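Local coordinates for protein binary enterotoxin of Clostridium perfringens component a (Clostridium perfringens, PDB 5WTZ) that transfers ADP-ribose from NAD+ to actin as the enzymatic component of an iota-like binary enterotoxin, at residues D245-L250 with E377-E382; N258-D263 with T270-L275. One frame throughout, in Å; residues are numbered along the deposited sequence.

In the fold
Both contacts lie in the C-terminal ADP-ribosyltransferase half of the chain, partly buried, and both use helix 240-263, which runs beside the bound NAD. Contact 1 meets the nicotinamide-side ribose and ties the helix to the loop before strand 384-387, distant in sequence. Contact 2, about 20 Å away between centres, is local: the end of the same helix packs on the start of helix 272-286. The first mixes a tyrosine-leucine CH-pi contact with a possible hydrogen bond to Asn247 and water links to the ribose, whereas contact 2 is aliphatic against aromatic and touches the dinucleotide at the pyrophosphate and adenine. Tyr249 and Asn258 link the two through a probable hydrogen bond between OH and ND2.

Contact 1 (D245-L250 with E377-E382); sequences DINNYL and EGYKNE. With NAD (nicotinamide-adenine-dinucleotide), chain B.
Tyr379 reaches Asn247 and Leu250 of helix 240-263 from what is probably the ADP-ribosylating turn-turn loop of this toxin family, the loop leading into the Glu-X-Glu pair Glu382 and Glu384. A type II turn from Tyr379 to Glu382 shapes its end, with Asn381 at positive phi (71°). Tyr379 CG, anti to the carbonyl carbon (chi1 -57°), directs the ring at the helix, where the phenol end meets two side chains one turn apart. Asn247 OD1 lies at the ring edge, in its plane, 3.0 Å from Tyr379 OH, and the amide is 20° from coplanar with the ring. The hydroxyl proton has another acceptor within reach, so this hydrogen bond is possible, not certain. Leu250 contributes the apolar half: its CD1 makes an off-centre CH-pi contact, 4.1 Å from the Tyr379 ring centroid, while CB approaches OH to 3.3 Å. Leu250 O accepts from NAD O3D at 2.8 Å. Water 1 lies 2.8 Å from NAD O2D and 3.0 Å from Glu382 OE1, where it can bridge the two. Leu250 thus meets the ribose with its carbonyl and the loop tyrosine with its side chain, which may couple loop position to the dinucleotide.

Contact 2 (N258-D263 with T270-L275); sequences NKYLLD and TSKEDL. With NAD (nicotinamide-adenine-dinucleotide), chain B.
The Tyr260 ring has CB of Leu275 over one face, and Lys272 CG approaches obliquely at its hydroxyl end. With CG anti to the backbone N (chi1 179°), Tyr260 projects from its helix toward helix 272-286. Leu275 CD1 packs near the root of the ring, 3.7 Å from Tyr260 CD1. At the far end the lysine chain passes at about a right angle to the tyrosine, its CG 3.1 Å from Tyr260 OH, a short van der Waals contact of a methylene against the oxygen. CD and CE of Lys272 also stay close to that oxygen, as the chain bends at chi3 (-82°). The hydroxyl finds its polar partner in Glu276, whose OE2 it hydrogen-bonds. Ser271 caps the second helix: its OG accepts from Asp274 N at 3.2 Å. Both methyls of Leu262 lie on the same side of the other flat group, the adenine of NAD, near its N1A-C2A-N3A rim, CD1 3.4 Å from N1A and CD2 3.6 Å from C2A. Asn258 ND2 gives a nearly straight bond to NAD O1A (3.0 Å, 171°), and Phe340 N and Tyr249 OH help to fix the amide, the former weakly. Two helices joined by a short loop thus form a helical hairpin whose packing side is largely apolar but includes the Tyr260-Glu276 hydrogen bond, while residues of helix 240-263 line the NAD cleft of the ADP-ribosyltransferase domain.

Contact 1 (D245-L250 with E377-E382)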
ATOM      1  N   ASP A 245      20.359   3.442  25.281  1.00 23.33           N
ATOM      2  CA  ASP A 245      20.588   2.395  24.293  1.00 25.85           C
ATOM      3  C   ASP A 245      19.746   2.549  23.018  1.00 23.59           C
ATOM      4  O   ASP A 245      20.182   2.129  21.954  1.00 20.61           O
ATOM      5  CB  ASP A 245      20.366   1.027  24.942  1.00 28.37           C
ATOM      6  CG  ASP A 245      21.469   0.692  25.930  1.00 36.70           C
ATOM      7  OD1 ASP A 245      22.456   1.449  25.942  1.00 27.85           O
ATOM      8  OD2 ASP A 245      21.374  -0.302  26.681  1.00 30.14           O
ATOM      9  N   ILE A 246      18.562   3.159  23.118  1.00 21.60           N
ATOM     10  CA  ILE A 246      17.793   3.560  21.935  1.00 22.99           C
ATOM     11  C   ILE A 246      18.580   4.595  21.138  1.00 22.81           C
ATOM     12  O   ILE A 246      18.743   4.467  19.930  1.00 20.10           O
ATOM     13  CB  ILE A 246      16.409   4.144  22.321  1.00 19.96           C
ATOM     14  CG1 ILE A 246      15.436   3.024  22.716  1.00 20.71           C
ATOM     15  CG2 ILE A 246      15.819   4.953  21.173  1.00 20.85           C
ATOM     16  CD1 ILE A 246      14.910   2.209  21.532  1.00 26.05           C
ATOM     17  N   ASN A 247      19.070   5.623  21.826  1.00 20.33           N
ATOM     18  CA  ASN A 247      19.896   6.656  21.202  1.00 21.02           C
ATOM     19  C   ASN A 247      21.182   6.090  20.607  1.00 22.86           C
ATOM     20  O   ASN A 247      21.567   6.467  19.488  1.00 23.48           O
ATOM     21  CB  ASN A 247      20.229   7.760  22.211  1.00 24.41           C
ATOM     22  CG  ASN A 247      19.123   8.796  22.330  1.00 28.45           C
ATOM     23  OD1 ASN A 247      18.434   9.099  21.360  1.00 33.46           O
ATOM     24  ND2 ASN A 247      18.964   9.357  23.522  1.00 29.70           N
ATOM     25  N   ASN A 248      21.830   5.175  21.327  1.00 21.18           N
ATOM     26  CA  ASN A 248      22.997   4.476  20.785  1.00 21.16           C
ATOM     27  C   ASN A 248      22.652   3.725  19.483  1.00 19.84           C
ATOM     28  O   ASN A 248      23.375   3.828  18.493  1.00 20.64           O
ATOM     29  CB  ASN A 248      23.566   3.494  21.820  1.00 25.50           C
ATOM     30  CG  ASN A 248      24.728   2.668  21.279  1.00 37.43           C
ATOM     31  OD1 ASN A 248      24.529   1.675  20.577  1.00 37.24           O
ATOM     32  ND2 ASN A 248      25.948   3.072  21.611  1.00 36.62           N
ATOM     33  N   TYR A 249      21.557   2.976  19.494  1.00 22.99           N
ATOM     34  CA  TYR A 249      21.118   2.239  18.303  1.00 19.03           C
ATOM     35  C   TYR A 249      20.908   3.200  17.143  1.00 23.04           C
ATOM     36  O   TYR A 249      21.443   3.007  16.037  1.00 21.26           O
ATOM     37  CB  TYR A 249      19.830   1.455  18.591  1.00 17.92           C
ATOM     38  CG  TYR A 249      19.192   0.798  17.369  1.00 17.96           C
ATOM     39  CD1 TYR A 249      18.386   1.532  16.489  1.00 17.31           C
ATOM     40  CD2 TYR A 249      19.387  -0.553  17.104  1.00 18.52           C
ATOM     41  CE1 TYR A 249      17.792   0.932  15.371  1.00 15.42           C
ATOM     42  CE2 TYR A 249      18.780  -1.168  15.994  1.00 17.99           C
ATOM     43  CZ  TYR A 249      17.993  -0.413  15.136  1.00 19.49           C
ATOM     44  OH  TYR A 249      17.408  -0.995  14.028  1.00 17.54           O
ATOM     45  N   LEU A 250      20.146   4.258  17.403  1.00 20.99           N
ATOM     46  CA  LEU A 250      19.719   5.153  16.345  1.00 20.84           C
ATOM     47  C   LEU A 250      20.895   5.921  15.754  1.00 25.71           C
ATOM     48  O   LEU A 250      20.905   6.219  14.561  1.00 24.24           O
ATOM     49  CB  LEU A 250      18.653   6.119  16.863  1.00 20.59           C
ATOM     50  CG  LEU A 250      17.290   5.505  17.197  1.00 19.87           C
ATOM     51  CD1 LEU A 250      16.438   6.560  17.892  1.00 23.71           C
ATOM     52  CD2 LEU A 250      16.597   4.942  15.945  1.00 17.83           C
ATOM     53  N   GLU A 377      14.521  13.912  21.601  1.00 38.18           N
ATOM     54  CA  GLU A 377      15.346  15.034  21.179  1.00 47.20           C
ATOM     55  C   GLU A 377      16.426  14.577  20.208  1.00 48.68           C
ATOM     56  O   GLU A 377      17.066  13.548  20.422  1.00 55.81           O
ATOM     57  CB  GLU A 377      16.015  15.712  22.381  1.00 49.21           C
ATOM     58  CG  GLU A 377      15.087  16.403  23.356  1.00 53.55           C
ATOM     59  CD  GLU A 377      15.861  17.082  24.481  1.00 61.45           C
ATOM     60  OE1 GLU A 377      16.690  17.963  24.164  1.00 69.22           O
ATOM     61  OE2 GLU A 377      15.651  16.740  25.669  1.00 57.18           O
ATOM     62  N   GLY A 378      16.626  15.338  19.141  1.00 42.71           N
ATOM     63  CA  GLY A 378      17.746  15.089  18.261  1.00 38.76           C
ATOM     64  C   GLY A 378      17.393  14.376  16.980  1.00 37.74           C
ATOM     65  O   GLY A 378      18.282  14.021  16.208  1.00 38.49           O
ATOM     66  N   TYR A 379      16.100  14.164  16.755  1.00 38.15           N
ATOM     67  CA  TYR A 379      15.636  13.533  15.524  1.00 39.16           C
ATOM     68  C   TYR A 379      14.616  14.403  14.806  1.00 38.37           C
ATOM     69  O   TYR A 379      13.523  13.964  14.459  1.00 28.96           O
ATOM     70  CB  TYR A 379      15.078  12.146  15.820  1.00 31.57           C
ATOM     71  CG  TYR A 379      16.111  11.303  16.510  1.00 35.41           C
ATOM     72  CD1 TYR A 379      17.117  10.678  15.783  1.00 32.99           C
ATOM     73  CD2 TYR A 379      16.123  11.178  17.895  1.00 40.18           C
ATOM     74  CE1 TYR A 379      18.088   9.927  16.407  1.00 36.87           C
ATOM     75  CE2 TYR A 379      17.090  10.422  18.533  1.00 38.38           C
ATOM     76  CZ  TYR A 379      18.070   9.798  17.785  1.00 41.95           C
ATOM     77  OH  TYR A 379      19.035   9.047  18.414  1.00 46.75           O
ATOM     78  N   LYS A 380      14.992  15.663  14.597  1.00 47.99           N
ATOM     79  CA  LYS A 380      14.292  16.502  13.642  1.00 56.47           C
ATOM     80  C   LYS A 380      14.601  15.930  12.265  1.00 59.25           C
ATOM     81  O   LYS A 380      15.703  15.411  12.044  1.00 61.96           O
ATOM     82  CB  LYS A 380      14.717  17.971  13.759  1.00 61.78           C
ATOM     83  CG  LYS A 380      16.210  18.215  13.586  1.00 65.82           C
ATOM     84  CD  LYS A 380      16.615  19.541  14.207  1.00 69.94           C
ATOM     85  CE  LYS A 380      17.590  19.317  15.356  1.00 67.85           C
ATOM     86  NZ  LYS A 380      17.786  20.552  16.156  1.00 63.55           N
ATOM     87  N   ASN A 381      13.618  16.001  11.367  1.00 55.65           N
ATOM     88  CA  ASN A 381      13.690  15.426  10.019  1.00 50.70           C
ATOM     89  C   ASN A 381      13.646  13.896  10.014  1.00 40.81           C
ATOM     90  O   ASN A 381      13.740  13.267   8.960  1.00 38.07           O
ATOM     91  CB  ASN A 381      14.948  15.913   9.289  1.00 57.70           C
ATOM     92  CG  ASN A 381      15.243  17.376   9.560  1.00 66.87           C
ATOM     93  OD1 ASN A 381      14.335  18.208   9.600  1.00 68.81           O
ATOM     94  ND2 ASN A 381      16.518  17.694   9.774  1.00 71.29           N
ATOM     95  N   GLU A 382      13.490  13.294  11.188  1.00 36.91           N
ATOM     96  CA  GLU A 382      13.363  11.847  11.267  1.00 30.19           C
ATOM     97  C   GLU A 382      11.930  11.488  11.670  1.00 32.79           C
ATOM     98  O   GLU A 382      11.261  12.254  12.376  1.00 30.65           O
ATOM     99  CB  GLU A 382      14.374  11.268  12.255  1.00 40.14           C
ATOM    100  CG  GLU A 382      15.812  11.686  11.981  1.00 50.81           C
ATOM    101  CD  GLU A 382      16.674  10.543  11.475  1.00 64.52           C
ATOM    102  OE1 GLU A 382      17.916  10.648  11.571  1.00 68.97           O
ATOM    103  OE2 GLU A 382      16.111   9.540  10.982  1.00 68.17           O
TER
HETATM  104  PA  NAD B 501      19.934  -2.189   9.451  1.00 19.16           P
HETATM  105  O1A NAD B 501      20.763  -2.614  10.639  1.00 18.97           O
HETATM  106  O2A NAD B 501      18.483  -2.558   9.371  1.00 18.76           O
HETATM  107  O5B NAD B 501      20.617  -2.720   8.090  1.00 18.14           O
HETATM  108  C5B NAD B 501      22.034  -2.762   7.889  1.00 20.95           C
HETATM  109  C4B NAD B 501      22.361  -3.832   6.865  1.00 17.88           C
HETATM  110  O4B NAD B 501      21.962  -5.098   7.406  1.00 21.45           O
HETATM  111  C3B NAD B 501      21.598  -3.628   5.559  1.00 21.90           C
HETATM  112  O3B NAD B 501      22.455  -4.000   4.467  1.00 22.57           O
HETATM  113  C2B NAD B 501      20.431  -4.598   5.683  1.00 15.18           C
HETATM  114  O2B NAD B 501      19.972  -5.074   4.414  1.00 18.54           O
HETATM  115  C1B NAD B 501      21.000  -5.718   6.546  1.00 18.54           C
HETATM  116  N9A NAD B 501      19.915  -6.309   7.355  1.00 19.65           N
HETATM  117  C8A NAD B 501      19.111  -5.667   8.222  1.00 15.96           C
HETATM  118  N7A NAD B 501      18.215  -6.532   8.775  1.00 17.47           N
HETATM  119  C5A NAD B 501      18.442  -7.733   8.231  1.00 16.53           C
HETATM  120  C6A NAD B 501      17.864  -9.086   8.361  1.00 22.03           C
HETATM  121  N6A NAD B 501      16.831  -9.309   9.204  1.00 18.37           N
HETATM  122  N1A NAD B 501      18.386 -10.076   7.596  1.00 21.59           N
HETATM  123  C2A NAD B 501      19.417  -9.862   6.761  1.00 21.49           C
HETATM  124  N3A NAD B 501      20.001  -8.658   6.605  1.00 21.48           N
HETATM  125  C4A NAD B 501      19.551  -7.582   7.293  1.00 19.40           C
HETATM  126  O3  NAD B 501      20.048  -0.591   9.370  1.00 14.62           O
HETATM  127  PN  NAD B 501      19.682   0.395   8.153  1.00 19.54           P
HETATM  128  O1N NAD B 501      18.186   0.333   7.938  1.00 19.82           O
HETATM  129  O2N NAD B 501      20.647   0.132   7.021  1.00 23.28           O
HETATM  130  O5D NAD B 501      20.094   1.792   8.836  1.00 23.26           O
HETATM  131  C5D NAD B 501      19.563   2.198  10.098  1.00 20.76           C
HETATM  132  C4D NAD B 501      19.838   3.677  10.295  1.00 18.89           C
HETATM  133  O4D NAD B 501      18.965   4.437   9.457  1.00 16.47           O
HETATM  134  C3D NAD B 501      19.487   4.091  11.710  1.00 22.65           C
HETATM  135  O3D NAD B 501      20.227   5.289  12.008  1.00 21.40           O
HETATM  136  C2D NAD B 501      18.011   4.411  11.619  1.00 17.38           C
HETATM  137  O2D NAD B 501      17.617   5.368  12.609  1.00 18.19           O
HETATM  138  C1D NAD B 501      17.851   4.932  10.189  1.00 17.97           C
HETATM  139  N1N NAD B 501      16.603   4.493   9.531  1.00 21.27           N
HETATM  140  C2N NAD B 501      16.636   3.709   8.434  1.00 20.74           C
HETATM  141  C3N NAD B 501      15.447   3.302   7.818  1.00 18.30           C
HETATM  142  C7N NAD B 501      15.449   2.434   6.590  1.00 16.65           C
HETATM  143  O7N NAD B 501      16.380   1.658   6.340  1.00 20.03           O
HETATM  144  N7N NAD B 501      14.413   2.577   5.780  1.00 15.46           N
HETATM  145  C4N NAD B 501      14.215   3.713   8.314  1.00 16.78           C
HETATM  146  C5N NAD B 501      14.209   4.517   9.443  1.00 25.33           C
HETATM  147  C6N NAD B 501      15.422   4.891  10.028  1.00 25.23           C
HETATM  148  O   HOH W   1      18.501   7.988  12.938  1.00 22.88           O
HETATM  149  O   HOH W   2      20.377   9.359  13.630  1.00 55.68           O

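Contact 2 (N258-D263 with T270-L275)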
ATOM      1  N   ASN A 258      22.137  -5.156  15.164  1.00 16.41           N
ATOM      2  CA  ASN A 258      21.359  -5.981  14.246  1.00 18.63           C
ATOM      3  C   ASN A 258      22.234  -7.102  13.658  1.00 23.95           C
ATOM      4  O   ASN A 258      21.748  -8.203  13.446  1.00 20.98           O
ATOM      5  CB  ASN A 258      20.695  -5.114  13.161  1.00 16.75           C
ATOM      6  CG  ASN A 258      19.450  -4.378  13.687  1.00 19.65           C
ATOM      7  OD1 ASN A 258      18.817  -4.809  14.661  1.00 20.00           O
ATOM      8  ND2 ASN A 258      19.088  -3.278  13.038  1.00 19.09           N
ATOM      9  N   LYS A 259      23.525  -6.847  13.459  1.00 19.80           N
ATOM     10  CA  LYS A 259      24.452  -7.916  13.058  1.00 21.20           C
ATOM     11  C   LYS A 259      24.477  -9.072  14.066  1.00 23.21           C
ATOM     12  O   LYS A 259      24.464 -10.245  13.688  1.00 28.38           O
ATOM     13  CB  LYS A 259      25.871  -7.381  12.885  1.00 27.61           C
ATOM     14  CG  LYS A 259      26.224  -6.873  11.491  1.00 31.00           C
ATOM     15  CD  LYS A 259      27.673  -6.362  11.491  1.00 30.89           C
ATOM     16  CE  LYS A 259      28.117  -5.803  10.144  1.00 31.54           C
ATOM     17  NZ  LYS A 259      29.606  -5.624  10.130  1.00 36.28           N
ATOM     18  N   TYR A 260      24.528  -8.738  15.348  1.00 23.17           N
ATOM     19  CA  TYR A 260      24.559  -9.746  16.390  1.00 27.36           C
ATOM     20  C   TYR A 260      23.251 -10.527  16.446  1.00 30.04           C
ATOM     21  O   TYR A 260      23.248 -11.749  16.590  1.00 24.53           O
ATOM     22  CB  TYR A 260      24.830  -9.109  17.742  1.00 27.77           C
ATOM     23  CG  TYR A 260      24.848 -10.125  18.849  1.00 30.03           C
ATOM     24  CD1 TYR A 260      25.954 -10.936  19.046  1.00 28.91           C
ATOM     25  CD2 TYR A 260      23.746 -10.296  19.681  1.00 34.44           C
ATOM     26  CE1 TYR A 260      25.974 -11.881  20.055  1.00 31.30           C
ATOM     27  CE2 TYR A 260      23.753 -11.239  20.687  1.00 35.88           C
ATOM     28  CZ  TYR A 260      24.872 -12.026  20.870  1.00 35.10           C
ATOM     29  OH  TYR A 260      24.889 -12.967  21.866  1.00 42.16           O
ATOM     30  N   LEU A 261      22.138  -9.811  16.357  1.00 23.23           N
ATOM     31  CA  LEU A 261      20.825 -10.448  16.367  1.00 30.67           C
ATOM     32  C   LEU A 261      20.659 -11.384  15.172  1.00 26.00           C
ATOM     33  O   LEU A 261      20.026 -12.432  15.280  1.00 27.34           O
ATOM     34  CB  LEU A 261      19.711  -9.394  16.367  1.00 21.53           C
ATOM     35  CG  LEU A 261      19.349  -8.734  17.704  1.00 20.73           C
ATOM     36  CD1 LEU A 261      18.336  -7.627  17.513  1.00 22.39           C
ATOM     37  CD2 LEU A 261      18.827  -9.750  18.712  1.00 19.62           C
ATOM     38  N   LEU A 262      21.249 -11.019  14.040  1.00 20.44           N
ATOM     39  CA  LEU A 262      21.040 -11.803  12.830  1.00 22.76           C
ATOM     40  C   LEU A 262      21.795 -13.136  12.878  1.00 30.42           C
ATOM     41  O   LEU A 262      21.228 -14.178  12.541  1.00 31.18           O
ATOM     42  CB  LEU A 262      21.443 -11.000  11.592  1.00 20.84           C
ATOM     43  CG  LEU A 262      21.241 -11.718  10.257  1.00 27.45           C
ATOM     44  CD1 LEU A 262      19.751 -12.007   9.973  1.00 22.62           C
ATOM     45  CD2 LEU A 262      21.870 -10.908   9.139  1.00 31.30           C
ATOM     46  N   ASP A 263      23.053 -13.119  13.312  1.00 33.83           N
ATOM     47  CA  ASP A 263      23.856 -14.344  13.312  1.00 36.81           C
ATOM     48  C   ASP A 263      24.958 -14.385  14.369  1.00 31.24           C
ATOM     49  O   ASP A 263      25.927 -15.132  14.235  1.00 34.68           O
ATOM     50  CB  ASP A 263      24.480 -14.548  11.929  1.00 45.15           C
ATOM     51  CG  ASP A 263      25.328 -13.372  11.493  1.00 50.41           C
ATOM     52  OD1 ASP A 263      25.628 -12.509  12.342  1.00 49.95           O
ATOM     53  OD2 ASP A 263      25.688 -13.304  10.301  1.00 52.30           O
ATOM     54  N   THR A 270      34.055  -5.358  21.465  1.00 63.71           N
ATOM     55  CA  THR A 270      32.986  -5.549  22.441  1.00 56.37           C
ATOM     56  C   THR A 270      32.803  -6.989  22.908  1.00 50.92           C
ATOM     57  O   THR A 270      33.636  -7.861  22.651  1.00 51.10           O
ATOM     58  CB  THR A 270      31.640  -5.060  21.887  1.00 54.30           C
ATOM     59  OG1 THR A 270      30.600  -5.373  22.823  1.00 56.21           O
ATOM     60  CG2 THR A 270      31.333  -5.731  20.552  1.00 48.06           C
ATOM     61  N   SER A 271      31.689  -7.220  23.593  1.00 48.70           N
ATOM     62  CA  SER A 271      31.407  -8.499  24.225  1.00 46.55           C
ATOM     63  C   SER A 271      29.955  -8.897  24.059  1.00 46.89           C
ATOM     64  O   SER A 271      29.101  -8.049  23.805  1.00 51.50           O
ATOM     65  CB  SER A 271      31.735  -8.430  25.712  1.00 50.75           C
ATOM     66  OG  SER A 271      30.821  -7.561  26.366  1.00 47.04           O
ATOM     67  N   LYS A 272      29.681 -10.187  24.226  1.00 42.78           N
ATOM     68  CA  LYS A 272      28.318 -10.687  24.193  1.00 44.35           C
ATOM     69  C   LYS A 272      27.451  -9.948  25.216  1.00 50.90           C
ATOM     70  O   LYS A 272      26.365  -9.482  24.882  1.00 48.42           O
ATOM     71  CB  LYS A 272      28.283 -12.200  24.447  1.00 42.64           C
ATOM     72  CG  LYS A 272      26.906 -12.827  24.250  1.00 46.94           C
ATOM     73  CD  LYS A 272      26.874 -14.305  24.616  1.00 49.40           C
ATOM     74  CE  LYS A 272      27.399 -15.180  23.487  1.00 52.46           C
ATOM     75  NZ  LYS A 272      27.435 -16.623  23.876  1.00 55.73           N
ATOM     76  N   GLU A 273      27.944  -9.817  26.446  1.00 52.03           N
ATOM     77  CA  GLU A 273      27.165  -9.189  27.517  1.00 52.36           C
ATOM     78  C   GLU A 273      26.797  -7.738  27.205  1.00 41.74           C
ATOM     79  O   GLU A 273      25.668  -7.312  27.452  1.00 41.42           O
ATOM     80  CB  GLU A 273      27.914  -9.259  28.857  1.00 57.94           C
ATOM     81  CG  GLU A 273      28.881 -10.425  28.987  1.00 73.52           C
ATOM     82  CD  GLU A 273      30.261 -10.115  28.434  1.00 86.66           C
ATOM     83  OE1 GLU A 273      30.810  -9.042  28.769  1.00 94.07           O
ATOM     84  OE2 GLU A 273      30.794 -10.941  27.661  1.00 88.13           O
ATOM     85  N   ASP A 274      27.736  -6.979  26.652  1.00 32.13           N
ATOM     86  CA  ASP A 274      27.448  -5.589  26.307  1.00 35.76           C
ATOM     87  C   ASP A 274      26.387  -5.494  25.217  1.00 38.44           C
ATOM     88  O   ASP A 274      25.517  -4.622  25.257  1.00 37.08           O
ATOM     89  CB  ASP A 274      28.720  -4.869  25.866  1.00 41.10           C
ATOM     90  CG  ASP A 274      29.647  -4.568  27.026  1.00 51.74           C
ATOM     91  OD1 ASP A 274      29.311  -3.703  27.866  1.00 45.74           O
ATOM     92  OD2 ASP A 274      30.711  -5.209  27.099  1.00 61.09           O
ATOM     93  N   LEU A 275      26.462  -6.393  24.242  1.00 37.06           N
ATOM     94  CA  LEU A 275      25.471  -6.433  23.175  1.00 35.91           C
ATOM     95  C   LEU A 275      24.116  -6.880  23.696  1.00 36.19           C
ATOM     96  O   LEU A 275      23.094  -6.280  23.364  1.00 39.41           O
ATOM     97  CB  LEU A 275      25.921  -7.361  22.047  1.00 38.52           C
ATOM     98  CG  LEU A 275      26.961  -6.818  21.068  1.00 38.13           C
ATOM     99  CD1 LEU A 275      27.704  -7.973  20.418  1.00 43.87           C
ATOM    100  CD2 LEU A 275      26.307  -5.939  20.018  1.00 36.72           C
TER
HETATM  101  PA  NAD B 501      19.934  -2.189   9.451  1.00 19.16           P
HETATM  102  O1A NAD B 501      20.763  -2.614  10.639  1.00 18.97           O
HETATM  103  O2A NAD B 501      18.483  -2.558   9.371  1.00 18.76           O
HETATM  104  O5B NAD B 501      20.617  -2.720   8.090  1.00 18.14           O
HETATM  105  C5B NAD B 501      22.034  -2.762   7.889  1.00 20.95           C
HETATM  106  C4B NAD B 501      22.361  -3.832   6.865  1.00 17.88           C
HETATM  107  O4B NAD B 501      21.962  -5.098   7.406  1.00 21.45           O
HETATM  108  C3B NAD B 501      21.598  -3.628   5.559  1.00 21.90           C
HETATM  109  O3B NAD B 501      22.455  -4.000   4.467  1.00 22.57           O
HETATM  110  C2B NAD B 501      20.431  -4.598   5.683  1.00 15.18           C
HETATM  111  O2B NAD B 501      19.972  -5.074   4.414  1.00 18.54           O
HETATM  112  C1B NAD B 501      21.000  -5.718   6.546  1.00 18.54           C
HETATM  113  N9A NAD B 501      19.915  -6.309   7.355  1.00 19.65           N
HETATM  114  C8A NAD B 501      19.111  -5.667   8.222  1.00 15.96           C
HETATM  115  N7A NAD B 501      18.215  -6.532   8.775  1.00 17.47           N
HETATM  116  C5A NAD B 501      18.442  -7.733   8.231  1.00 16.53           C
HETATM  117  C6A NAD B 501      17.864  -9.086   8.361  1.00 22.03           C
HETATM  118  N6A NAD B 501      16.831  -9.309   9.204  1.00 18.37           N
HETATM  119  N1A NAD B 501      18.386 -10.076   7.596  1.00 21.59           N
HETATM  120  C2A NAD B 501      19.417  -9.862   6.761  1.00 21.49           C
HETATM  121  N3A NAD B 501      20.001  -8.658   6.605  1.00 21.48           N
HETATM  122  C4A NAD B 501      19.551  -7.582   7.293  1.00 19.40           C
HETATM  123  O3  NAD B 501      20.048  -0.591   9.370  1.00 14.62           O
HETATM  124  PN  NAD B 501      19.682   0.395   8.153  1.00 19.54           P
HETATM  125  O1N NAD B 501      18.186   0.333   7.938  1.00 19.82           O
HETATM  126  O2N NAD B 501      20.647   0.132   7.021  1.00 23.28           O
HETATM  127  O5D NAD B 501      20.094   1.792   8.836  1.00 23.26           O
HETATM  128  C5D NAD B 501      19.563   2.198  10.098  1.00 20.76           C
HETATM  129  C4D NAD B 501      19.838   3.677  10.295  1.00 18.89           C
HETATM  130  O4D NAD B 501      18.965   4.437   9.457  1.00 16.47           O
HETATM  131  C3D NAD B 501      19.487   4.091  11.710  1.00 22.65           C
HETATM  132  O3D NAD B 501      20.227   5.289  12.008  1.00 21.40           O
HETATM  133  C2D NAD B 501      18.011   4.411  11.619  1.00 17.38           C
HETATM  134  O2D NAD B 501      17.617   5.368  12.609  1.00 18.19           O
HETATM  135  C1D NAD B 501      17.851   4.932  10.189  1.00 17.97           C
HETATM  136  N1N NAD B 501      16.603   4.493   9.531  1.00 21.27           N
HETATM  137  C2N NAD B 501      16.636   3.709   8.434  1.00 20.74           C
HETATM  138  C3N NAD B 501      15.447   3.302   7.818  1.00 18.30           C
HETATM  139  C7N NAD B 501      15.449   2.434   6.590  1.00 16.65           C
HETATM  140  O7N NAD B 501      16.380   1.658   6.340  1.00 20.03           O
HETATM  141  N7N NAD B 501      14.413   2.577   5.780  1.00 15.46           N
HETATM  142  C4N NAD B 501      14.215   3.713   8.314  1.00 16.78           C
HETATM  143  C5N NAD B 501      14.209   4.517   9.443  1.00 25.33           C
HETATM  144  C6N NAD B 501      15.422   4.891  10.028  1.00 25.23           C